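Local coordinates for stage III sporulation protein AB (Bacillus subtilis, PDB 6BS9) that is essential for sporulation and probably serves in a secretion-like apparatus that supports development of the spore, at residues E5-I10 with D121-Q126; S51-Q56 with T66-S71. One frame throughout, in Å; residues are numbered along the deposited sequence.

Contact 1. Residues E5-I10 with D121-Q126; sequences ERPRQI and DAEQAQ. With SO4 (sulfate ion), chain G.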
loop_
_atom_site.group_PDB
_atom_site.type_symbol
_atom_site.label_atom_id
_atom_site.label_comp_id
_atom_site.label_asym_id
_atom_site.label_seq_id
_atom_site.Cartn_x
_atom_site.Cartn_y
_atom_site.Cartn_z
ATOM N N GLU A 5 10.105 -7.567 -11.364
ATOM C CA GLU A 5 8.778 -7.524 -10.753
ATOM C C GLU A 5 8.668 -6.337 -9.798
ATOM O O GLU A 5 7.606 -5.781 -9.636
ATOM C CB GLU A 5 8.445 -8.827 -10.053
ATOM C CG GLU A 5 7.203 -9.493 -10.620
ATOM C CD GLU A 5 6.883 -9.273 -12.169
ATOM O OE1 GLU A 5 5.768 -8.771 -12.545
ATOM O OE2 GLU A 5 7.727 -9.554 -13.055
ATOM N N ARG A 6 9.765 -5.996 -9.122
ATOM C CA ARG A 6 9.741 -4.981 -8.074
ATOM C C ARG A 6 9.198 -3.586 -8.499
ATOM O O ARG A 6 8.317 -3.086 -7.866
ATOM C CB ARG A 6 11.133 -4.859 -7.464
ATOM C CG ARG A 6 11.246 -3.916 -6.318
ATOM C CD ARG A 6 12.681 -3.834 -5.893
ATOM N NE ARG A 6 12.833 -2.745 -4.950
ATOM C CZ ARG A 6 13.889 -1.916 -4.863
ATOM N NH1 ARG A 6 14.923 -2.022 -5.678
ATOM N NH2 ARG A 6 13.875 -0.972 -3.948
ATOM N N PRO A 7 9.711 -2.991 -9.584
ATOM C CA PRO A 7 9.155 -1.722 -10.045
ATOM C C PRO A 7 7.700 -1.768 -10.388
ATOM O O PRO A 7 6.981 -0.818 -10.072
ATOM C CB PRO A 7 9.958 -1.421 -11.342
ATOM C CG PRO A 7 11.131 -2.322 -11.271
ATOM C CD PRO A 7 10.702 -3.519 -10.535
ATOM N N ARG A 8 7.281 -2.858 -11.055
ATOM C CA ARG A 8 5.903 -3.065 -11.416
ATOM C C ARG A 8 5.004 -3.125 -10.153
ATOM O O ARG A 8 3.898 -2.560 -10.149
ATOM C CB ARG A 8 5.774 -4.304 -12.300
ATOM C CG ARG A 8 4.365 -4.631 -12.830
ATOM C CD ARG A 8 4.276 -5.948 -13.695
ATOM N NE ARG A 8 3.238 -5.869 -14.738
ATOM C CZ ARG A 8 1.979 -6.351 -14.675
ATOM N NH1 ARG A 8 1.173 -6.172 -15.729
ATOM N NH2 ARG A 8 1.502 -7.004 -13.599
ATOM N N GLN A 9 5.470 -3.766 -9.100
ATOM C CA GLN A 9 4.649 -3.904 -7.921
ATOM C C GLN A 9 4.597 -2.582 -7.138
ATOM O O GLN A 9 3.541 -2.208 -6.605
ATOM C CB GLN A 9 5.126 -5.066 -7.053
ATOM C CG GLN A 9 4.802 -6.444 -7.645
ATOM C CD GLN A 9 5.212 -7.636 -6.753
ATOM O OE1 GLN A 9 5.642 -7.495 -5.593
ATOM N NE2 GLN A 9 5.113 -8.818 -7.338
ATOM N N ILE A 10 5.696 -1.821 -7.167
ATOM C CA ILE A 10 5.675 -0.489 -6.564
ATOM C C ILE A 10 4.711 0.406 -7.289
ATOM O O ILE A 10 3.933 1.106 -6.697
ATOM C CB ILE A 10 7.090 0.109 -6.549
ATOM C CG1 ILE A 10 7.942 -0.734 -5.599
ATOM C CG2 ILE A 10 7.058 1.535 -6.038
ATOM C CD1 ILE A 10 9.414 -0.466 -5.748
ATOM N N ASP A 121 14.560 3.906 -8.060
ATOM C CA ASP A 121 15.743 3.154 -7.653
ATOM C C ASP A 121 15.680 1.762 -8.286
ATOM O O ASP A 121 16.616 1.336 -8.943
ATOM C CB ASP A 121 15.782 3.023 -6.135
ATOM C CG ASP A 121 16.056 4.353 -5.387
ATOM O OD1 ASP A 121 16.558 5.318 -6.011
ATOM O OD2 ASP A 121 15.853 4.405 -4.166
ATOM N N ALA A 122 14.498 1.154 -8.222
ATOM C CA ALA A 122 14.262 -0.109 -8.806
ATOM C C ALA A 122 14.362 -0.147 -10.326
ATOM O O ALA A 122 15.016 -1.036 -10.868
ATOM C CB ALA A 122 12.941 -0.640 -8.348
ATOM N N GLU A 123 13.842 0.856 -10.993
ATOM C CA GLU A 123 14.037 0.979 -12.425
ATOM C C GLU A 123 15.510 1.157 -12.789
ATOM O O GLU A 123 15.952 0.668 -13.840
ATOM C CB GLU A 123 13.249 2.143 -12.996
ATOM C CG GLU A 123 11.760 1.917 -13.039
ATOM C CD GLU A 123 11.303 1.032 -14.163
ATOM O OE1 GLU A 123 12.106 0.682 -15.057
ATOM O OE2 GLU A 123 10.122 0.611 -14.108
ATOM N N GLN A 124 16.230 1.951 -11.989
ATOM C CA GLN A 124 17.660 2.194 -12.217
ATOM C C GLN A 124 18.465 0.881 -12.078
ATOM O O GLN A 124 19.277 0.577 -12.967
ATOM C CB GLN A 124 18.179 3.293 -11.280
ATOM C CG GLN A 124 19.690 3.319 -11.044
ATOM C CD GLN A 124 20.137 4.467 -10.136
ATOM O OE1 GLN A 124 19.367 5.349 -9.769
ATOM N NE2 GLN A 124 21.365 4.412 -9.725
ATOM N N ALA A 125 18.207 0.114 -11.011
ATOM C CA ALA A 125 18.814 -1.239 -10.822
ATOM C C ALA A 125 18.562 -2.203 -12.005
ATOM O O ALA A 125 19.512 -2.758 -12.541
ATOM C CB ALA A 125 18.309 -1.881 -9.548
ATOM N N GLN A 126 17.302 -2.267 -12.454
ATOM C CA GLN A 126 16.876 -2.998 -13.647
ATOM C C GLN A 126 17.627 -2.613 -14.879
ATOM O O GLN A 126 18.164 -3.476 -15.615
ATOM C CB GLN A 126 15.406 -2.752 -13.962
ATOM C CG GLN A 126 14.754 -3.848 -14.790
ATOM C CD GLN A 126 13.396 -3.432 -15.428
ATOM O OE1 GLN A 126 12.784 -2.419 -15.073
ATOM N NE2 GLN A 126 12.924 -4.239 -16.362
HETATM S S SO4 G . 17.825 -0.334 -4.040
HETATM O O1 SO4 G . 18.076 1.095 -3.758
HETATM O O2 SO4 G . 16.456 -0.434 -4.576
HETATM O O3 SO4 G . 18.763 -0.868 -5.069
HETATM O O4 SO4 G . 17.909 -1.066 -2.745
#

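Contact 2. Residues S51-Q56 with T66-S71; sequences SAFSDQ and TAWEQS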
loop_
_atom_site.group_PDB
_atom_site.type_symbol
_atom_site.label_atom_id
_atom_site.label_comp_id
_atom_site.label_asym_id
_atom_site.label_seq_id
_atom_site.Cartn_x
_atom_site.Cartn_y
_atom_site.Cartn_z
ATOM N N SER A 51 -7.332 -7.157 -0.637
ATOM C CA SER A 51 -8.449 -8.023 -0.192
ATOM C C SER A 51 -8.286 -8.470 1.261
ATOM O O SER A 51 -9.258 -8.457 2.004
ATOM C CB SER A 51 -8.690 -9.265 -1.141
ATOM O OG SER A 51 -7.545 -10.004 -1.310
ATOM N N ALA A 52 -7.069 -8.814 1.662
ATOM C CA ALA A 52 -6.811 -9.074 3.091
ATOM C C ALA A 52 -7.124 -7.893 4.002
ATOM O O ALA A 52 -7.694 -8.095 5.061
ATOM C CB ALA A 52 -5.389 -9.478 3.285
ATOM N N PHE A 53 -6.769 -6.679 3.576
ATOM C CA PHE A 53 -7.040 -5.476 4.339
ATOM C C PHE A 53 -8.550 -5.278 4.481
ATOM O O PHE A 53 -9.041 -5.038 5.586
ATOM C CB PHE A 53 -6.420 -4.276 3.618
ATOM C CG PHE A 53 -6.574 -2.950 4.329
ATOM C CD1 PHE A 53 -6.380 -2.825 5.681
ATOM C CD2 PHE A 53 -6.850 -1.806 3.627
ATOM C CE1 PHE A 53 -6.451 -1.575 6.332
ATOM C CE2 PHE A 53 -6.911 -0.528 4.260
ATOM C CZ PHE A 53 -6.726 -0.417 5.627
ATOM N N SER A 54 -9.264 -5.464 3.380
ATOM C CA SER A 54 -10.733 -5.380 3.366
ATOM C C SER A 54 -11.386 -6.367 4.305
ATOM O O SER A 54 -12.193 -6.020 5.129
ATOM C CB SER A 54 -11.246 -5.626 1.941
ATOM O OG SER A 54 -12.645 -5.606 1.905
ATOM N N ASP A 55 -10.976 -7.627 4.236
ATOM C CA ASP A 55 -11.460 -8.604 5.203
ATOM C C ASP A 55 -11.208 -8.165 6.658
ATOM O O ASP A 55 -12.035 -8.342 7.503
ATOM C CB ASP A 55 -10.758 -9.964 4.979
ATOM C CG ASP A 55 -11.145 -10.609 3.689
ATOM O OD1 ASP A 55 -12.192 -10.214 3.092
ATOM O OD2 ASP A 55 -10.389 -11.517 3.241
ATOM N N GLN A 56 -10.012 -7.687 6.955
ATOM C CA GLN A 56 -9.616 -7.447 8.351
ATOM C C GLN A 56 -10.436 -6.325 8.873
ATOM O O GLN A 56 -10.880 -6.381 9.980
ATOM C CB GLN A 56 -8.111 -7.106 8.487
ATOM C CG GLN A 56 -7.129 -8.251 8.708
ATOM C CD GLN A 56 -7.655 -9.280 9.669
ATOM O OE1 GLN A 56 -8.122 -10.336 9.253
ATOM N NE2 GLN A 56 -7.604 -8.973 10.949
ATOM N N THR A 66 -4.114 -1.309 12.561
ATOM C CA THR A 66 -3.801 -2.652 12.963
ATOM C C THR A 66 -4.138 -3.592 11.787
ATOM O O THR A 66 -3.346 -4.493 11.466
ATOM C CB THR A 66 -4.602 -3.031 14.231
ATOM O OG1 THR A 66 -4.211 -2.182 15.312
ATOM C CG2 THR A 66 -4.418 -4.499 14.637
ATOM N N ALA A 67 -5.283 -3.374 11.154
ATOM C CA ALA A 67 -5.697 -4.203 10.006
ATOM C C ALA A 67 -4.710 -4.154 8.867
ATOM O O ALA A 67 -4.405 -5.202 8.250
ATOM C CB ALA A 67 -7.059 -3.784 9.487
ATOM N N TRP A 68 -4.165 -2.973 8.626
ATOM C CA TRP A 68 -3.130 -2.835 7.626
ATOM C C TRP A 68 -1.824 -3.609 7.946
ATOM O O TRP A 68 -1.304 -4.361 7.094
ATOM C CB TRP A 68 -2.796 -1.383 7.404
ATOM C CG TRP A 68 -1.817 -1.235 6.375
ATOM C CD1 TRP A 68 -0.453 -1.090 6.528
ATOM C CD2 TRP A 68 -2.042 -1.283 4.966
ATOM N NE1 TRP A 68 0.164 -0.941 5.285
ATOM C CE2 TRP A 68 -0.785 -1.086 4.320
ATOM C CE3 TRP A 68 -3.186 -1.456 4.157
ATOM C CZ2 TRP A 68 -0.666 -1.107 2.939
ATOM C CZ3 TRP A 68 -3.058 -1.433 2.772
ATOM C CH2 TRP A 68 -1.840 -1.244 2.192
ATOM N N GLU A 69 -1.333 -3.436 9.161
ATOM C CA GLU A 69 -0.110 -4.115 9.607
ATOM C C GLU A 69 -0.240 -5.615 9.489
ATOM O O GLU A 69 0.655 -6.273 8.964
ATOM C CB GLU A 69 0.277 -3.781 11.054
ATOM C CG GLU A 69 1.516 -2.931 11.131
ATOM C CD GLU A 69 1.254 -1.449 11.213
ATOM O OE1 GLU A 69 0.834 -1.052 12.325
ATOM O OE2 GLU A 69 1.545 -0.729 10.208
ATOM N N GLN A 70 -1.362 -6.143 9.952
ATOM C CA GLN A 70 -1.639 -7.577 9.885
ATOM C C GLN A 70 -1.684 -8.064 8.430
ATOM O O GLN A 70 -1.111 -9.069 8.101
ATOM C CB GLN A 70 -2.946 -7.884 10.627
ATOM C CG GLN A 70 -2.902 -9.103 11.535
ATOM C CD GLN A 70 -4.175 -9.292 12.376
ATOM O OE1 GLN A 70 -4.847 -10.340 12.285
ATOM N NE2 GLN A 70 -4.522 -8.276 13.205
ATOM N N SER A 71 -2.335 -7.315 7.546
ATOM C CA SER A 71 -2.430 -7.730 6.167
ATOM C C SER A 71 -1.102 -7.680 5.479
ATOM O O SER A 71 -0.721 -8.564 4.718
ATOM C CB SER A 71 -3.440 -6.858 5.412
ATOM O OG SER A 71 -4.652 -6.727 6.125
#

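Contact 1. Residues E5-I10 with D121-Q126
Arg6 reaches across to helix 101-128, sets one face of its guanidinium against the methyl of Ala122 and holds a sulfate ion at its edge. The contact joins the first and last helices of an all-helical domain, whose segments here run nearly antiparallel, their axes at 158° and 8.7 Å apart. With CG anti to the backbone N (chi1 -176°) and the chain extended to NE, the arginine reaches the facing helix; its NH1 lies 3.6 Å from Ala122 CB, which is off the centre of the group. NH2 donates to sulfate O2 at 2.7 Å, and NH1 donates to the same oxygen over a distance short enough to be doubtful. The ion probably comes from the crystallisation liquor. NE forms a salt bridge with Glu85, so swapping Arg6 for a leucine would probably cost Glu85 this cationic partner and remove the NH2 donor to the sulfate. Apolar packing lies beside the arginine. Pro7, where helix 2-26 is kinked because the ring nitrogen has no N-H to give, directs CG to Ala122 CB at 3.8 Å, and Ile10 CD1 approaches the same methyl. Glu123, bent at chi2, brings OE2 to 3.4 Å from Pro7 CB.

Contact 2. Residues S51-Q56 with T66-S71
Phe53 and Trp68 meet as an edge-to-face pair, a worked case of how two bulky rings can share one interface between helices. The tryptophan supplies the edge: CE3 stands 3.5 Å above the phenylalanine plane, over the centre of the ring, with the planes at 90° and the centroid of the Phe53 ring 5.0 Å from that of the six-membered ring of Trp68. In both residues CG is anti to the backbone N (chi1 -178° for Phe53), which carries each ring off beside its own carbonyl carbon and lets the two side chains cross at about a right angle. The Phe53 ring also passes close to the opposing backbone, its CE1 lying 3.5 Å from Trp68 N. Beyond this pair, the indole NE1 is hydrogen-bonded to Leu89 O, and Phe92 makes a further edge-to-face contact with the indole. The two segments belong to a helical hairpin, helices 46-58 and 64-75 joined by a short loop, with the segment axes crossing at 138° and coming within 8.6 Å. Alanine and serine lie where the helices come close: Ala67 CB packs 3.6 Å from Gln56 CB, and the methyl of Ala52 lies against Ser71 CB. The hydroxyl of Ser71 is turned back beside its own backbone N and donates to Ala67 O, one turn earlier, at 2.6 Å; that carbonyl also receives Ser71 N, from the opposite face of its plane. In this position Ser71 OG lies 3.2 Å from Phe53 CA. Further along, Gln56 bends at chi2 and crosses Gln70, their amide planes markedly inclined to each other. Gln56 NE2 lies 3.4 Å from Gln70 OE1, too poorly angled for a hydrogen bond, and is instead hydrogen-bonded to Asp62 OD2 in the connecting loop.

In the fold
The two contacts illustrate how a small helical domain is held together at different ranges along its sequence. Contact 2 joins neighbours, with only nine residues between its segments, whereas contact 1 brings together segments near the two ends of the chain across 110 residues, a span that includes the whole of contact 2. They lie on opposite sides of the centre of the chain, their own centres 25 Å apart and their nearest atoms about 10 Å apart, so neither touches the other. Contact 2 is the more deeply buried and relies on aromatic and small-residue packing; contact 1 is only partly buried and carries the bound sulfate at its edge.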